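Local coordinates for pathogenicity island protein (Staphylococcus aureus subsp. aureus, PDB 3HL6) that is of unknown function but is encoded on a staphylococcal pathogenicity island and assembles here as two copies of the chain, at residues B[74-77]-B[78-82]; B[101-104]-B[105-109]. One frame throughout, in Å; residues are numbered along the deposited sequence.

Contact 1: residues B[74-77]-B[78-82]; sequences KHTE and GLIRS
Glu77 OE2 is gripped twice: it accepts a 3.0 Å hydrogen bond from His75 ND1 and a weak one from a water. The histidine bond runs almost in the imidazole plane and meets the syn lone pair of OE2. The water also weakly accepts from Gly78 N, linking the carboxylate to the backbone of the first turn of helix 77-88. Glu77 CG stands between its backbone N and carbonyl carbon (chi1 72°) and the chain bends at chi2, turning the carboxylate toward His75. The same CG lies over the rim of one guanidinium face of Arg81, 3.8 Å from Arg81 NH1, with the two side chains side by side. Backbone bonds to Thr76 O from Ile80 N (3.1 Å) and to Glu77 O from Arg81 N (2.9 Å) start the helix. On the buried flank the Thr76 hydroxyl oxygen OG1 lies 4.0 Å from the Ile80 methyl CD1, and both side chains touch Leu18 of helix 13-30. Glu77 OE1 forms a salt bridge with Arg19 NE of the second subunit. With Glu77 OE2 and Arg81 NH1 5.2 Å apart, the guanidinium may add some electrostatic stabilisation, without direct contact, to a carboxylate held between His75 and the partner chain.

Contact 2: residues B[101-104]-B[105-109]; sequences SDMM and ASQLF
Met104 and Leu108, with Ala105, form the buried flank of helix 100-109, covered by side chains of other helices. Leu108 N donates a 2.9 Å hydrogen bond to Met104 O, and Leu108 CB lies 3.3 Å from Met104 O. One turn earlier, Ala105 N bonds to Ser101 O at 2.8 Å, and the methyl carbon Ala105 CB sits 3.4 Å from Ser101 O. Met104 leaves the helix fully stretched, all three torsions near 180°, which carries its sulfur and methyl outward from the axis; its end therefore meets Leu108 only loosely, and Met104 CE lies 4.4 Å from Leu108 CD2. The other flank is more polar, with Asp102, Ser106 and Gln107 partly exposed. There Ser106 N bonds to Asp102 O at 2.8 Å, while Asp102 OD1 turns to Tyr208 OH and Ser106 OG to Glu110 OE1. Gln107 runs side by side with the buried Met103, in the same direction. Met103 bends at chi2 (68°), bringing its methyl CE alongside the amide nitrogen Gln107 NE2 at 3.8 Å, and Gln107 N closes the turn on Met103 O. Leu159 of helix 152-163 touches Met104, Gln107 and Leu108, Leu173 packs on Met104 and Ala105, and Tyr208 lies against Ser101 and Ala105, so the helix packs against helices 152-163, 171-184 and 191-208.

Both contacts are local, turn-to-turn interactions, with centres about 18 Å apart and nearest atoms about 8 Å apart. Contact 1 runs from a loop into helix 77-88 at the subunit interface. It mixes buried Thr76, Leu79 and Ile80 with exposed His75 and Arg81, and its carboxylate, imidazole, guanidinium and water make it the more polar. Contact 2 spans nearly all of helix 100-109, nearer the centre of the chain, without a neighbour from the second subunit; none of its touching residues is fully exposed, half are buried, and thioether and aliphatic groups dominate its inner side. Helix 152-163 reaches both: its Gln161 O accepts a hydrogen bond from Ser82 OG of contact 1, and its Leu159 packs on contact 2.

Contact 1: residues B[74-77]-B[78-82]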
ATOM      1  N   LYS B  74       2.973  13.610   3.226  1.00 50.13           N
ATOM      2  CA  LYS B  74       3.100  13.071   4.583  1.00 50.86           C
ATOM      3  C   LYS B  74       1.823  12.327   4.949  1.00 50.16           C
ATOM      4  O   LYS B  74       1.652  11.866   6.087  1.00 49.61           O
ATOM      5  CB  LYS B  74       3.377  14.199   5.595  1.00 51.27           C
ATOM      6  CG  LYS B  74       4.729  14.895   5.411  1.00 54.26           C
ATOM      7  CD  LYS B  74       5.227  15.459   6.744  1.00 59.31           C
ATOM      8  CE  LYS B  74       4.891  14.485   7.920  1.00 62.90           C
ATOM      9  NZ  LYS B  74       4.315  15.205   9.145  1.00 66.33           N
ATOM     10  N   HIS B  75       0.919  12.234   3.980  1.00 49.03           N
ATOM     11  CA  HIS B  75      -0.380  11.635   4.221  1.00 49.23           C
ATOM     12  C   HIS B  75      -0.754  10.713   3.068  1.00 48.57           C
ATOM     13  O   HIS B  75      -1.575  11.055   2.190  1.00 49.19           O
ATOM     14  CB  HIS B  75      -1.446  12.713   4.478  1.00 49.54           C
ATOM     15  CG  HIS B  75      -1.226  13.464   5.760  1.00 53.09           C
ATOM     16  ND1 HIS B  75      -1.425  12.896   7.005  1.00 54.87           N
ATOM     17  CD2 HIS B  75      -0.758  14.717   5.991  1.00 53.74           C
ATOM     18  CE1 HIS B  75      -1.114  13.775   7.944  1.00 52.48           C
ATOM     19  NE2 HIS B  75      -0.700  14.883   7.356  1.00 51.76           N
ATOM     20  N   THR B  76      -0.111   9.554   3.064  1.00 46.82           N
ATOM     21  CA  THR B  76      -0.450   8.511   2.130  1.00 46.03           C
ATOM     22  C   THR B  76      -1.268   7.415   2.811  1.00 45.79           C
ATOM     23  O   THR B  76      -1.763   6.516   2.150  1.00 45.85           O
ATOM     24  CB  THR B  76       0.799   7.882   1.522  1.00 45.96           C
ATOM     25  OG1 THR B  76       1.827   7.811   2.521  1.00 45.57           O
ATOM     26  CG2 THR B  76       1.297   8.728   0.331  1.00 46.15           C
ATOM     27  N   GLU B  77      -1.410   7.488   4.132  1.00 45.35           N
ATOM     28  CA  GLU B  77      -2.099   6.445   4.862  1.00 44.45           C
ATOM     29  C   GLU B  77      -3.533   6.219   4.387  1.00 44.02           C
ATOM     30  O   GLU B  77      -4.029   5.112   4.479  1.00 44.81           O
ATOM     31  CB  GLU B  77      -2.070   6.734   6.353  1.00 44.37           C
ATOM     32  CG  GLU B  77      -2.960   7.874   6.753  1.00 46.48           C
ATOM     33  CD  GLU B  77      -2.247   9.197   6.613  1.00 49.12           C
ATOM     34  OE1 GLU B  77      -1.100   9.198   6.092  1.00 50.51           O
ATOM     35  OE2 GLU B  77      -2.812  10.232   7.030  1.00 50.94           O
ATOM     36  N   GLY B  78      -4.215   7.243   3.892  1.00 43.20           N
ATOM     37  CA  GLY B  78      -5.484   7.017   3.203  1.00 42.62           C
ATOM     38  C   GLY B  78      -5.387   5.986   2.088  1.00 43.03           C
ATOM     39  O   GLY B  78      -6.076   4.955   2.127  1.00 44.13           O
ATOM     40  N   LEU B  79      -4.529   6.222   1.096  1.00 42.27           N
ATOM     41  CA  LEU B  79      -4.367   5.249   0.008  1.00 42.43           C
ATOM     42  C   LEU B  79      -3.980   3.835   0.527  1.00 42.07           C
ATOM     43  O   LEU B  79      -4.558   2.813   0.109  1.00 41.31           O
ATOM     44  CB  LEU B  79      -3.364   5.754  -1.037  1.00 42.22           C
ATOM     45  CG  LEU B  79      -3.901   6.890  -1.908  1.00 42.72           C
ATOM     46  CD1 LEU B  79      -2.912   7.316  -2.990  1.00 40.54           C
ATOM     47  CD2 LEU B  79      -5.222   6.514  -2.525  1.00 42.20           C
ATOM     48  N   ILE B  80      -3.024   3.796   1.461  1.00 41.35           N
ATOM     49  CA  ILE B  80      -2.446   2.544   1.964  1.00 40.56           C
ATOM     50  C   ILE B  80      -3.510   1.752   2.713  1.00 41.18           C
ATOM     51  O   ILE B  80      -3.560   0.519   2.640  1.00 40.87           O
ATOM     52  CB  ILE B  80      -1.206   2.825   2.832  1.00 39.99           C
ATOM     53  CG1 ILE B  80      -0.290   3.789   2.085  1.00 38.47           C
ATOM     54  CG2 ILE B  80      -0.436   1.557   3.170  1.00 39.46           C
ATOM     55  CD1 ILE B  80       1.050   3.859   2.619  1.00 37.48           C
ATOM     56  N   ARG B  81      -4.405   2.478   3.369  1.00 41.84           N
ATOM     57  CA  ARG B  81      -5.384   1.856   4.213  1.00 42.81           C
ATOM     58  C   ARG B  81      -6.499   1.250   3.413  1.00 43.58           C
ATOM     59  O   ARG B  81      -7.047   0.247   3.826  1.00 44.13           O
ATOM     60  CB  ARG B  81      -5.948   2.869   5.179  1.00 44.15           C
ATOM     61  CG  ARG B  81      -5.216   2.874   6.510  1.00 46.45           C
ATOM     62  CD  ARG B  81      -5.860   3.907   7.404  1.00 54.65           C
ATOM     63  NE  ARG B  81      -5.023   4.279   8.550  1.00 59.60           N
ATOM     64  CZ  ARG B  81      -5.053   5.482   9.137  1.00 62.79           C
ATOM     65  NH1 ARG B  81      -5.879   6.430   8.679  1.00 62.57           N
ATOM     66  NH2 ARG B  81      -4.261   5.740  10.184  1.00 63.14           N
ATOM     67  N   SER B  82      -6.829   1.840   2.251  1.00 44.21           N
ATOM     68  CA  SER B  82      -7.718   1.194   1.303  1.00 43.08           C
ATOM     69  C   SER B  82      -7.104  -0.056   0.710  1.00 43.09           C
ATOM     70  O   SER B  82      -7.819  -0.932   0.197  1.00 43.11           O
ATOM     71  CB  SER B  82      -8.111   2.149   0.195  1.00 43.31           C
ATOM     72  OG  SER B  82      -8.933   3.195   0.703  1.00 44.90           O
TER
HETATM   73  O   HOH W   1      -4.858  10.230   4.633  1.00 51.41           O

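Contact 2: residues B[101-104]-B[105-109]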
ATOM      1  N   SER B 101     -16.719  -1.958   1.372  1.00 45.23           N
ATOM      2  CA  SER B 101     -17.975  -1.448   0.830  1.00 45.73           C
ATOM      3  C   SER B 101     -18.938  -0.971   1.917  1.00 45.99           C
ATOM      4  O   SER B 101     -19.480   0.146   1.839  1.00 45.93           O
ATOM      5  CB  SER B 101     -18.634  -2.467  -0.098  1.00 45.64           C
ATOM      6  OG  SER B 101     -17.726  -2.812  -1.125  1.00 45.75           O
ATOM      7  N   ASP B 102     -19.146  -1.787   2.938  1.00 46.20           N
ATOM      8  CA  ASP B 102     -19.971  -1.335   4.057  1.00 46.96           C
ATOM      9  C   ASP B 102     -19.349  -0.161   4.800  1.00 47.09           C
ATOM     10  O   ASP B 102     -20.060   0.728   5.291  1.00 46.89           O
ATOM     11  CB  ASP B 102     -20.195  -2.456   5.059  1.00 47.74           C
ATOM     12  CG  ASP B 102     -21.033  -3.567   4.493  1.00 47.38           C
ATOM     13  OD1 ASP B 102     -21.774  -3.285   3.535  1.00 47.60           O
ATOM     14  OD2 ASP B 102     -20.933  -4.701   5.011  1.00 48.46           O
ATOM     15  N   MET B 103     -18.025  -0.146   4.870  1.00 47.02           N
ATOM     16  CA  MET B 103     -17.367   1.007   5.427  1.00 47.32           C
ATOM     17  C   MET B 103     -17.756   2.258   4.671  1.00 46.78           C
ATOM     18  O   MET B 103     -18.030   3.306   5.291  1.00 46.99           O
ATOM     19  CB  MET B 103     -15.868   0.849   5.438  1.00 47.91           C
ATOM     20  CG  MET B 103     -15.206   2.004   6.157  1.00 52.03           C
ATOM     21  SD  MET B 103     -15.535   2.033   7.925  1.00 60.60           S
ATOM     22  CE  MET B 103     -14.703   3.537   8.433  1.00 60.29           C
ATOM     23  N   MET B 104     -17.795   2.163   3.342  1.00 45.30           N
ATOM     24  CA  MET B 104     -18.096   3.345   2.541  1.00 44.72           C
ATOM     25  C   MET B 104     -19.585   3.669   2.633  1.00 45.15           C
ATOM     26  O   MET B 104     -19.965   4.821   2.785  1.00 44.66           O
ATOM     27  CB  MET B 104     -17.617   3.156   1.100  1.00 44.59           C
ATOM     28  CG  MET B 104     -17.922   4.299   0.186  1.00 44.40           C
ATOM     29  SD  MET B 104     -17.452   4.105  -1.551  1.00 40.94           S
ATOM     30  CE  MET B 104     -17.913   5.729  -2.099  1.00 40.51           C
ATOM     31  N   ALA B 105     -20.426   2.636   2.575  1.00 46.16           N
ATOM     32  CA  ALA B 105     -21.877   2.785   2.712  1.00 46.35           C
ATOM     33  C   ALA B 105     -22.256   3.442   4.034  1.00 46.76           C
ATOM     34  O   ALA B 105     -23.147   4.304   4.102  1.00 46.54           O
ATOM     35  CB  ALA B 105     -22.556   1.425   2.589  1.00 46.04           C
ATOM     36  N   SER B 106     -21.572   3.021   5.089  1.00 47.49           N
ATOM     37  CA  SER B 106     -21.681   3.663   6.399  1.00 47.93           C
ATOM     38  C   SER B 106     -21.407   5.136   6.328  1.00 47.74           C
ATOM     39  O   SER B 106     -22.263   5.934   6.670  1.00 48.12           O
ATOM     40  CB  SER B 106     -20.694   3.036   7.358  1.00 47.86           C
ATOM     41  OG  SER B 106     -21.225   3.095   8.651  1.00 52.09           O
ATOM     42  N   GLN B 107     -20.218   5.503   5.854  1.00 47.89           N
ATOM     43  CA  GLN B 107     -19.846   6.912   5.788  1.00 48.48           C
ATOM     44  C   GLN B 107     -20.779   7.738   4.931  1.00 48.37           C
ATOM     45  O   GLN B 107     -20.948   8.927   5.163  1.00 48.52           O
ATOM     46  CB  GLN B 107     -18.429   7.078   5.261  1.00 48.48           C
ATOM     47  CG  GLN B 107     -17.396   6.515   6.173  1.00 51.56           C
ATOM     48  CD  GLN B 107     -17.441   7.140   7.541  1.00 56.20           C
ATOM     49  OE1 GLN B 107     -17.646   8.350   7.688  1.00 60.44           O
ATOM     50  NE2 GLN B 107     -17.247   6.321   8.563  1.00 58.42           N
ATOM     51  N   LEU B 108     -21.355   7.110   3.919  1.00 48.79           N
ATOM     52  CA  LEU B 108     -22.197   7.793   2.962  1.00 49.11           C
ATOM     53  C   LEU B 108     -23.644   7.881   3.468  1.00 49.72           C
ATOM     54  O   LEU B 108     -24.300   8.921   3.324  1.00 49.90           O
ATOM     55  CB  LEU B 108     -22.116   7.037   1.643  1.00 49.74           C
ATOM     56  CG  LEU B 108     -22.671   7.516   0.310  1.00 50.09           C
ATOM     57  CD1 LEU B 108     -22.510   9.003   0.108  1.00 50.51           C
ATOM     58  CD2 LEU B 108     -21.935   6.764  -0.778  1.00 50.78           C
ATOM     59  N   PHE B 109     -24.136   6.818   4.090  1.00 49.73           N
ATOM     60  CA  PHE B 109     -25.557   6.718   4.382  1.00 50.42           C
ATOM     61  C   PHE B 109     -25.926   6.713   5.858  1.00 51.55           C
ATOM     62  O   PHE B 109     -27.076   6.951   6.204  1.00 51.52           O
ATOM     63  CB  PHE B 109     -26.101   5.418   3.795  1.00 50.75           C
ATOM     64  CG  PHE B 109     -26.025   5.343   2.315  1.00 48.90           C
ATOM     65  CD1 PHE B 109     -26.396   6.422   1.538  1.00 46.90           C
ATOM     66  CD2 PHE B 109     -25.571   4.187   1.701  1.00 47.56           C
ATOM     67  CE1 PHE B 109     -26.348   6.339   0.156  1.00 49.33           C
ATOM     68  CE2 PHE B 109     -25.510   4.095   0.323  1.00 48.34           C
ATOM     69  CZ  PHE B 109     -25.894   5.170  -0.455  1.00 49.09           C
TER